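Local coordinates for protein polyketide synthase/nonribosomal peptide synthetase hybrid RzxB (Pseudomonas fluorescens, PDB 5IL6) that probably dehydrates beta-hydroxyacyl intermediates, through its dehydratase domain, during trans-AT polyketide assembly of rhizoxin, at residues F144-Y158 against H172-L186. Numbering follows the deposited sequence.
Sequences FSSLGAQVVDVEACY and HRRLLSLVRQGDQAL
Q150 and R180 pair through their backbones as an antiparallel hydrogen-bonded couple, Q150 N giving to R180 O at 2.8 Å and R180 N returning to Q150 O at 2.7 Å. One step beyond V151 and V179, V152 N still bonds to L178 O, but a water takes over the return link, donating to V152 O and accepting from L178 N. The case illustrates how a short strand closes the edge of a hot-dog fold: 150-152 is the outermost strand beside 175-181, whose other neighbour is strand 184-190, reached through a type II' turn from Q181 to Q184.

Apolar contacts fall on both faces of this edge. On one, V152 CB rests on L178 CB, while L178 CD1 reaches C157 SG (3.4 Å) from the helix that follows; L219 backs both V152 and C157. On the other, the F144 ring receives L186 CB over one face, 3.7 Å from its centroid, as a CH-pi contact. Its CE2 corner meets V179 CG2, and with CG anti to the backbone N (chi1 -166°) the ring lies across the strand hairpin.

Polar and charged groups gather at the helix. The Y158 hydroxyl accepts from L175 N at 3.0 Å and is also bonded to Q212, so two partners hold the buried phenol oxygen. Over the ring lies the R173 guanidinium, its CZ 4.3 Å from the Y158 centroid in a cation-pi contact. A bend at chi3 (64°) brings R173 NH2 to E155 OE1, a 2.9 Å salt bridge that uses the carboxylate's syn lone pair, with the oxygen in the guanidinium plane.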
ATOM      1  N   PHE A 144      -4.735  -9.518  19.580  1.00 61.33           N
ATOM      2  CA  PHE A 144      -4.414 -10.864  19.132  1.00 53.79           C
ATOM      3  C   PHE A 144      -3.934 -11.716  20.306  1.00 58.34           C
ATOM      4  O   PHE A 144      -2.992 -11.349  21.020  1.00 74.17           O
ATOM      5  CB  PHE A 144      -3.363 -10.803  18.029  1.00 50.98           C
ATOM      6  CG  PHE A 144      -3.213 -12.093  17.298  1.00 51.78           C
ATOM      7  CD1 PHE A 144      -4.154 -12.448  16.356  1.00 50.12           C
ATOM      8  CD2 PHE A 144      -2.180 -12.958  17.571  1.00 49.28           C
ATOM      9  CE1 PHE A 144      -4.053 -13.634  15.679  1.00 49.48           C
ATOM     10  CE2 PHE A 144      -2.067 -14.152  16.900  1.00 50.12           C
ATOM     11  CZ  PHE A 144      -3.007 -14.495  15.950  1.00 51.10           C
ATOM     12  N   SER A 145      -4.660 -12.780  20.586  1.00 62.76           N
ATOM     13  CA  SER A 145      -4.249 -13.788  21.545  1.00 83.13           C
ATOM     14  C   SER A 145      -3.746 -14.972  20.731  1.00 81.86           C
ATOM     15  O   SER A 145      -4.474 -15.490  19.876  1.00 62.00           O
ATOM     16  CB  SER A 145      -5.411 -14.208  22.458  1.00 91.94           C
ATOM     17  OG  SER A 145      -4.934 -15.047  23.493  1.00 94.47           O
ATOM     18  N   SER A 146      -2.528 -15.426  21.030  1.00 74.11           N
ATOM     19  CA  SER A 146      -1.888 -16.517  20.290  1.00 76.91           C
ATOM     20  C   SER A 146      -2.187 -17.902  20.870  1.00 80.14           C
ATOM     21  O   SER A 146      -1.680 -18.896  20.351  1.00 79.85           O
ATOM     22  CB  SER A 146      -0.370 -16.319  20.246  1.00 79.74           C
ATOM     23  OG  SER A 146      -0.020 -15.168  19.516  1.00 79.67           O
ATOM     24  N   LEU A 147      -2.985 -17.997  21.932  1.00 90.30           N
ATOM     25  CA  LEU A 147      -3.304 -19.290  22.533  1.00 84.97           C
ATOM     26  C   LEU A 147      -3.929 -20.213  21.497  1.00 82.17           C
ATOM     27  O   LEU A 147      -4.984 -19.902  20.938  1.00 78.95           O
ATOM     28  CB  LEU A 147      -4.282 -19.094  23.691  1.00 90.27           C
ATOM     29  CG  LEU A 147      -4.833 -20.380  24.324  1.00 90.09           C
ATOM     30  CD1 LEU A 147      -3.705 -21.254  24.864  1.00 67.39           C
ATOM     31  CD2 LEU A 147      -5.885 -20.078  25.378  1.00 99.67           C
ATOM     32  N   GLY A 148      -3.274 -21.339  21.228  1.00 87.32           N
ATOM     33  CA  GLY A 148      -3.765 -22.238  20.207  1.00 88.50           C
ATOM     34  C   GLY A 148      -3.442 -21.816  18.795  1.00 84.70           C
ATOM     35  O   GLY A 148      -3.911 -22.462  17.850  1.00 82.66           O
ATOM     36  N   ALA A 149      -2.653 -20.760  18.619  1.00 79.76           N
ATOM     37  CA  ALA A 149      -2.414 -20.211  17.297  1.00 67.48           C
ATOM     38  C   ALA A 149      -1.555 -21.152  16.459  1.00 66.25           C
ATOM     39  O   ALA A 149      -0.789 -21.972  16.970  1.00 71.46           O
ATOM     40  CB  ALA A 149      -1.728 -18.849  17.402  1.00 53.93           C
ATOM     41  N   GLN A 150      -1.700 -21.014  15.146  1.00 58.31           N
ATOM     42  CA  GLN A 150      -0.965 -21.811  14.177  1.00 62.29           C
ATOM     43  C   GLN A 150       0.157 -20.969  13.592  1.00 53.75           C
ATOM     44  O   GLN A 150      -0.078 -19.843  13.141  1.00 43.83           O
ATOM     45  CB  GLN A 150      -1.908 -22.295  13.072  1.00 81.07           C
ATOM     46  CG  GLN A 150      -1.244 -23.006  11.898  1.00105.41           C
ATOM     47  CD  GLN A 150      -2.185 -23.159  10.718  1.00127.44           C
ATOM     48  OE1 GLN A 150      -3.395 -22.964  10.845  1.00134.61           O
ATOM     49  NE2 GLN A 150      -1.635 -23.498   9.559  1.00136.26           N
ATOM     50  N   VAL A 151       1.369 -21.513  13.601  1.00 55.60           N
ATOM     51  CA  VAL A 151       2.497 -20.868  12.937  1.00 54.21           C
ATOM     52  C   VAL A 151       2.367 -21.127  11.443  1.00 49.66           C
ATOM     53  O   VAL A 151       2.282 -22.281  11.009  1.00 47.95           O
ATOM     54  CB  VAL A 151       3.838 -21.385  13.480  1.00 57.45           C
ATOM     55  CG1 VAL A 151       5.002 -20.837  12.655  1.00 59.79           C
ATOM     56  CG2 VAL A 151       4.001 -20.995  14.940  1.00 52.48           C
ATOM     57  N   VAL A 152       2.342 -20.059  10.656  1.00 45.01           N
ATOM     58  CA  VAL A 152       2.195 -20.158   9.211  1.00 44.54           C
ATOM     59  C   VAL A 152       3.580 -20.094   8.587  1.00 44.92           C
ATOM     60  O   VAL A 152       4.402 -19.248   8.962  1.00 43.52           O
ATOM     61  CB  VAL A 152       1.282 -19.048   8.664  1.00 40.61           C
ATOM     62  CG1 VAL A 152       1.167 -19.146   7.150  1.00 39.50           C
ATOM     63  CG2 VAL A 152      -0.094 -19.133   9.310  1.00 42.06           C
ATOM     64  N   ASP A 153       3.841 -20.993   7.644  1.00 40.22           N
ATOM     65  CA  ASP A 153       5.124 -21.025   6.950  1.00 44.27           C
ATOM     66  C   ASP A 153       5.193 -19.851   5.983  1.00 36.74           C
ATOM     67  O   ASP A 153       4.458 -19.808   4.992  1.00 35.08           O
ATOM     68  CB  ASP A 153       5.287 -22.354   6.222  1.00 51.91           C
ATOM     69  CG  ASP A 153       6.604 -22.455   5.479  1.00 59.43           C
ATOM     70  OD1 ASP A 153       7.462 -21.566   5.654  1.00 60.39           O
ATOM     71  OD2 ASP A 153       6.782 -23.430   4.718  1.00 68.52           O
ATOM     72  N   VAL A 154       6.080 -18.895   6.268  1.00 37.13           N
ATOM     73  CA  VAL A 154       6.182 -17.702   5.431  1.00 39.47           C
ATOM     74  C   VAL A 154       6.580 -18.082   4.012  1.00 38.03           C
ATOM     75  O   VAL A 154       6.064 -17.525   3.037  1.00 35.27           O
ATOM     76  CB  VAL A 154       7.172 -16.699   6.054  1.00 43.39           C
ATOM     77  CG1 VAL A 154       7.681 -15.697   5.012  1.00 44.55           C
ATOM     78  CG2 VAL A 154       6.516 -15.967   7.214  1.00 41.24           C
ATOM     79  N   GLU A 155       7.502 -19.036   3.870  1.00 38.90           N
ATOM     80  CA  GLU A 155       7.917 -19.453   2.537  1.00 43.26           C
ATOM     81  C   GLU A 155       6.770 -20.107   1.778  1.00 39.25           C
ATOM     82  O   GLU A 155       6.692 -19.987   0.550  1.00 37.24           O
ATOM     83  CB  GLU A 155       9.111 -20.401   2.632  1.00 53.88           C
ATOM     84  CG  GLU A 155      10.379 -19.733   3.141  1.00 65.54           C
ATOM     85  CD  GLU A 155      10.847 -18.606   2.238  1.00 67.76           C
ATOM     86  OE1 GLU A 155      10.575 -18.666   1.020  1.00 72.14           O
ATOM     87  OE2 GLU A 155      11.481 -17.658   2.745  1.00 62.37           O
ATOM     88  N   ALA A 156       5.871 -20.798   2.483  1.00 38.64           N
ATOM     89  CA  ALA A 156       4.673 -21.318   1.835  1.00 40.31           C
ATOM     90  C   ALA A 156       3.811 -20.183   1.294  1.00 36.66           C
ATOM     91  O   ALA A 156       3.184 -20.316   0.237  1.00 39.87           O
ATOM     92  CB  ALA A 156       3.878 -22.182   2.813  1.00 46.25           C
ATOM     93  N   CYS A 157       3.769 -19.054   2.007  1.00 36.20           N
ATOM     94  CA  CYS A 157       3.018 -17.902   1.522  1.00 35.29           C
ATOM     95  C   CYS A 157       3.656 -17.324   0.264  1.00 32.35           C
ATOM     96  O   CYS A 157       2.963 -17.039  -0.719  1.00 28.27           O
ATOM     97  CB  CYS A 157       2.914 -16.840   2.617  1.00 37.50           C
ATOM     98  SG  CYS A 157       1.908 -17.340   4.040  1.00 40.70           S
ATOM     99  N   TYR A 158       4.979 -17.139   0.275  1.00 31.91           N
ATOM    100  CA  TYR A 158       5.642 -16.605  -0.909  1.00 33.66           C
ATOM    101  C   TYR A 158       5.583 -17.584  -2.073  1.00 32.76           C
ATOM    102  O   TYR A 158       5.517 -17.162  -3.233  1.00 26.83           O
ATOM    103  CB  TYR A 158       7.089 -16.230  -0.586  1.00 31.96           C
ATOM    104  CG  TYR A 158       7.193 -14.954   0.220  1.00 30.74           C
ATOM    105  CD1 TYR A 158       6.697 -13.757  -0.285  1.00 30.19           C
ATOM    106  CD2 TYR A 158       7.784 -14.942   1.481  1.00 31.40           C
ATOM    107  CE1 TYR A 158       6.777 -12.585   0.440  1.00 30.59           C
ATOM    108  CE2 TYR A 158       7.873 -13.768   2.217  1.00 31.53           C
ATOM    109  CZ  TYR A 158       7.366 -12.593   1.688  1.00 31.31           C
ATOM    110  OH  TYR A 158       7.439 -11.415   2.398  1.00 27.18           O
ATOM    111  N   HIS A 172      11.345  -6.426  -0.758  1.00 32.49           N
ATOM    112  CA  HIS A 172       9.902  -6.531  -0.564  1.00 30.83           C
ATOM    113  C   HIS A 172       9.486  -7.899  -0.032  1.00 32.57           C
ATOM    114  O   HIS A 172       8.286  -8.196   0.005  1.00 37.98           O
ATOM    115  CB  HIS A 172       9.168  -6.220  -1.874  1.00 30.80           C
ATOM    116  CG  HIS A 172       9.017  -4.754  -2.138  1.00 29.50           C
ATOM    117  ND1 HIS A 172       7.791  -4.126  -2.162  1.00 32.56           N
ATOM    118  CD2 HIS A 172       9.937  -3.791  -2.387  1.00 28.25           C
ATOM    119  CE1 HIS A 172       7.962  -2.840  -2.411  1.00 32.98           C
ATOM    120  NE2 HIS A 172       9.255  -2.610  -2.554  1.00 32.83           N
ATOM    121  N   ARG A 173      10.435  -8.739   0.366  1.00 31.66           N
ATOM    122  CA  ARG A 173      10.129  -9.989   1.066  1.00 33.05           C
ATOM    123  C   ARG A 173      10.301  -9.799   2.569  1.00 28.72           C
ATOM    124  O   ARG A 173      11.147 -10.416   3.212  1.00 29.79           O
ATOM    125  CB  ARG A 173      11.013 -11.122   0.556  1.00 43.97           C
ATOM    126  CG  ARG A 173      10.651 -11.642  -0.816  1.00 53.23           C
ATOM    127  CD  ARG A 173      11.671 -12.663  -1.283  1.00 59.16           C
ATOM    128  NE  ARG A 173      11.677 -13.849  -0.428  1.00 65.03           N
ATOM    129  CZ  ARG A 173      11.041 -14.988  -0.686  1.00 71.81           C
ATOM    130  NH1 ARG A 173      10.323 -15.136  -1.792  1.00 74.62           N
ATOM    131  NH2 ARG A 173      11.127 -15.994   0.176  1.00 74.27           N
ATOM    132  N   ARG A 174       9.467  -8.926   3.128  1.00 28.82           N
ATOM    133  CA  ARG A 174       9.654  -8.438   4.486  1.00 32.35           C
ATOM    134  C   ARG A 174       8.776  -9.154   5.503  1.00 31.26           C
ATOM    135  O   ARG A 174       8.750  -8.751   6.669  1.00 29.85           O
ATOM    136  CB  ARG A 174       9.389  -6.935   4.533  1.00 40.12           C
ATOM    137  CG  ARG A 174      10.189  -6.145   3.506  1.00 45.59           C
ATOM    138  CD  ARG A 174      11.648  -6.013   3.874  1.00 47.12           C
ATOM    139  NE  ARG A 174      12.443  -7.207   3.577  1.00 43.73           N
ATOM    140  CZ  ARG A 174      13.265  -7.811   4.433  1.00 42.69           C
ATOM    141  NH1 ARG A 174      13.430  -7.355   5.672  1.00 47.09           N
ATOM    142  NH2 ARG A 174      13.952  -8.877   4.042  1.00 41.54           N
ATOM    143  N   LEU A 175       8.047 -10.191   5.096  1.00 29.92           N
ATOM    144  CA  LEU A 175       7.319 -11.016   6.055  1.00 30.41           C
ATOM    145  C   LEU A 175       8.322 -11.845   6.845  1.00 33.22           C
ATOM    146  O   LEU A 175       8.986 -12.726   6.289  1.00 37.99           O
ATOM    147  CB  LEU A 175       6.318 -11.919   5.338  1.00 31.27           C
ATOM    148  CG  LEU A 175       4.985 -11.314   4.888  1.00 28.36           C
ATOM    149  CD1 LEU A 175       4.118 -12.389   4.248  1.00 33.64           C
ATOM    150  CD2 LEU A 175       4.232 -10.636   6.029  1.00 31.64           C
ATOM    151  N   LEU A 176       8.434 -11.570   8.142  1.00 32.23           N
ATOM    152  CA  LEU A 176       9.376 -12.270   9.005  1.00 35.36           C
ATOM    153  C   LEU A 176       8.735 -13.423   9.762  1.00 32.85           C
ATOM    154  O   LEU A 176       9.388 -14.446   9.989  1.00 33.57           O
ATOM    155  CB  LEU A 176      10.004 -11.286  10.000  1.00 53.65           C
ATOM    156  CG  LEU A 176      10.781 -10.126   9.365  1.00 58.27           C
ATOM    157  CD1 LEU A 176      11.340  -9.203  10.435  1.00 59.10           C
ATOM    158  CD2 LEU A 176      11.899 -10.630   8.459  1.00 59.04           C
ATOM    159  N   SER A 177       7.477 -13.280  10.169  1.00 34.01           N
ATOM    160  CA  SER A 177       6.770 -14.366  10.834  1.00 38.44           C
ATOM    161  C   SER A 177       5.273 -14.148  10.678  1.00 39.86           C
ATOM    162  O   SER A 177       4.807 -13.023  10.473  1.00 35.98           O
ATOM    163  CB  SER A 177       7.154 -14.461  12.314  1.00 41.38           C
ATOM    164  OG  SER A 177       6.751 -13.302  13.021  1.00 43.78           O
ATOM    165  N   LEU A 178       4.529 -15.246  10.781  1.00 41.91           N
ATOM    166  CA  LEU A 178       3.079 -15.232  10.655  1.00 44.59           C
ATOM    167  C   LEU A 178       2.502 -16.236  11.637  1.00 45.86           C
ATOM    168  O   LEU A 178       3.008 -17.355  11.755  1.00 39.98           O
ATOM    169  CB  LEU A 178       2.610 -15.606   9.241  1.00 47.80           C
ATOM    170  CG  LEU A 178       2.847 -14.655   8.069  1.00 50.88           C
ATOM    171  CD1 LEU A 178       2.537 -15.368   6.756  1.00 52.53           C
ATOM    172  CD2 LEU A 178       2.030 -13.392   8.217  1.00 48.00           C
ATOM    173  N   VAL A 179       1.449 -15.835  12.342  1.00 54.28           N
ATOM    174  CA  VAL A 179       0.662 -16.752  13.157  1.00 60.85           C
ATOM    175  C   VAL A 179      -0.811 -16.508  12.869  1.00 52.15           C
ATOM    176  O   VAL A 179      -1.237 -15.361  12.688  1.00 39.58           O
ATOM    177  CB  VAL A 179       0.962 -16.596  14.665  1.00 61.88           C
ATOM    178  CG1 VAL A 179       2.425 -16.903  14.946  1.00 45.99           C
ATOM    179  CG2 VAL A 179       0.600 -15.200  15.149  1.00 68.61           C
ATOM    180  N   ARG A 180      -1.588 -17.588  12.822  1.00 37.07           N
ATOM    181  CA  ARG A 180      -3.002 -17.528  12.487  1.00 36.85           C
ATOM    182  C   ARG A 180      -3.835 -18.037  13.654  1.00 40.07           C
ATOM    183  O   ARG A 180      -3.510 -19.061  14.262  1.00 46.45           O
ATOM    184  CB  ARG A 180      -3.312 -18.356  11.235  1.00 52.38           C
ATOM    185  CG  ARG A 180      -4.785 -18.360  10.869  1.00 56.75           C
ATOM    186  CD  ARG A 180      -5.052 -19.106   9.580  1.00 56.06           C
ATOM    187  NE  ARG A 180      -6.480 -19.138   9.279  1.00 58.63           N
ATOM    188  CZ  ARG A 180      -7.019 -19.785   8.251  1.00 68.76           C
ATOM    189  NH1 ARG A 180      -6.252 -20.465   7.408  1.00 70.18           N
ATOM    190  NH2 ARG A 180      -8.332 -19.752   8.066  1.00 75.46           N
ATOM    191  N   GLN A 181      -4.907 -17.310  13.961  1.00 47.28           N
ATOM    192  CA  GLN A 181      -5.874 -17.710  14.981  1.00 51.38           C
ATOM    193  C   GLN A 181      -7.262 -17.546  14.369  1.00 46.11           C
ATOM    194  O   GLN A 181      -7.824 -16.447  14.378  1.00 41.77           O
ATOM    195  CB  GLN A 181      -5.724 -16.878  16.250  1.00 54.54           C
ATOM    196  CG  GLN A 181      -6.671 -17.286  17.368  1.00 64.68           C
ATOM    197  CD  GLN A 181      -6.299 -18.623  17.978  1.00 73.50           C
ATOM    198  OE1 GLN A 181      -6.839 -19.663  17.602  1.00 75.11           O
ATOM    199  NE2 GLN A 181      -5.366 -18.602  18.923  1.00 78.31           N
ATOM    200  N   GLY A 182      -7.810 -18.634  13.836  1.00 46.40           N
ATOM    201  CA  GLY A 182      -9.104 -18.548  13.178  1.00 49.73           C
ATOM    202  C   GLY A 182      -9.017 -17.670  11.944  1.00 53.07           C
ATOM    203  O   GLY A 182      -8.169 -17.872  11.066  1.00 49.04           O
ATOM    204  N   ASP A 183      -9.905 -16.679  11.866  1.00 57.41           N
ATOM    205  CA  ASP A 183      -9.928 -15.743  10.750  1.00 63.98           C
ATOM    206  C   ASP A 183      -9.058 -14.514  10.995  1.00 45.97           C
ATOM    207  O   ASP A 183      -9.234 -13.496  10.315  1.00 38.67           O
ATOM    208  CB  ASP A 183     -11.368 -15.316  10.450  1.00 85.15           C
ATOM    209  CG  ASP A 183     -12.069 -14.727  11.660  1.00103.05           C
ATOM    210  OD1 ASP A 183     -11.387 -14.452  12.669  1.00109.86           O
ATOM    211  OD2 ASP A 183     -13.302 -14.534  11.599  1.00108.52           O
ATOM    212  N   GLN A 184      -8.127 -14.586  11.943  1.00 35.68           N
ATOM    213  CA  GLN A 184      -7.207 -13.497  12.235  1.00 32.28           C
ATOM    214  C   GLN A 184      -5.772 -13.989  12.120  1.00 32.52           C
ATOM    215  O   GLN A 184      -5.487 -15.175  12.316  1.00 33.35           O
ATOM    216  CB  GLN A 184      -7.425 -12.923  13.641  1.00 42.05           C
ATOM    217  CG  GLN A 184      -8.721 -12.168  13.818  1.00 53.55           C
ATOM    218  CD  GLN A 184      -8.743 -11.339  15.087  1.00 64.06           C
ATOM    219  OE1 GLN A 184      -7.706 -10.862  15.549  1.00 66.41           O
ATOM    220  NE2 GLN A 184      -9.931 -11.157  15.658  1.00 68.05           N
ATOM    221  N   ALA A 185      -4.869 -13.066  11.803  1.00 29.75           N
ATOM    222  CA  ALA A 185      -3.452 -13.377  11.715  1.00 28.55           C
ATOM    223  C   ALA A 185      -2.651 -12.204  12.257  1.00 30.39           C
ATOM    224  O   ALA A 185      -3.102 -11.055  12.225  1.00 35.10           O
ATOM    225  CB  ALA A 185      -3.024 -13.687  10.275  1.00 29.52           C
ATOM    226  N   LEU A 186      -1.456 -12.508  12.755  1.00 29.39           N
ATOM    227  CA  LEU A 186      -0.543 -11.498  13.269  1.00 28.76           C
ATOM    228  C   LEU A 186       0.805 -11.684  12.592  1.00 30.21           C
ATOM    229  O   LEU A 186       1.381 -12.775  12.639  1.00 31.19           O
ATOM    230  CB  LEU A 186      -0.395 -11.603  14.790  1.00 32.54           C
ATOM    231  CG  LEU A 186       0.442 -10.505  15.452  1.00 35.43           C
ATOM    232  CD1 LEU A 186      -0.266  -9.158  15.347  1.00 36.91           C
ATOM    233  CD2 LEU A 186       0.746 -10.848  16.903  1.00 38.23           C
TER
HETATM  234  O   HOH W   1       5.887 -17.803  10.706  1.00 38.68           O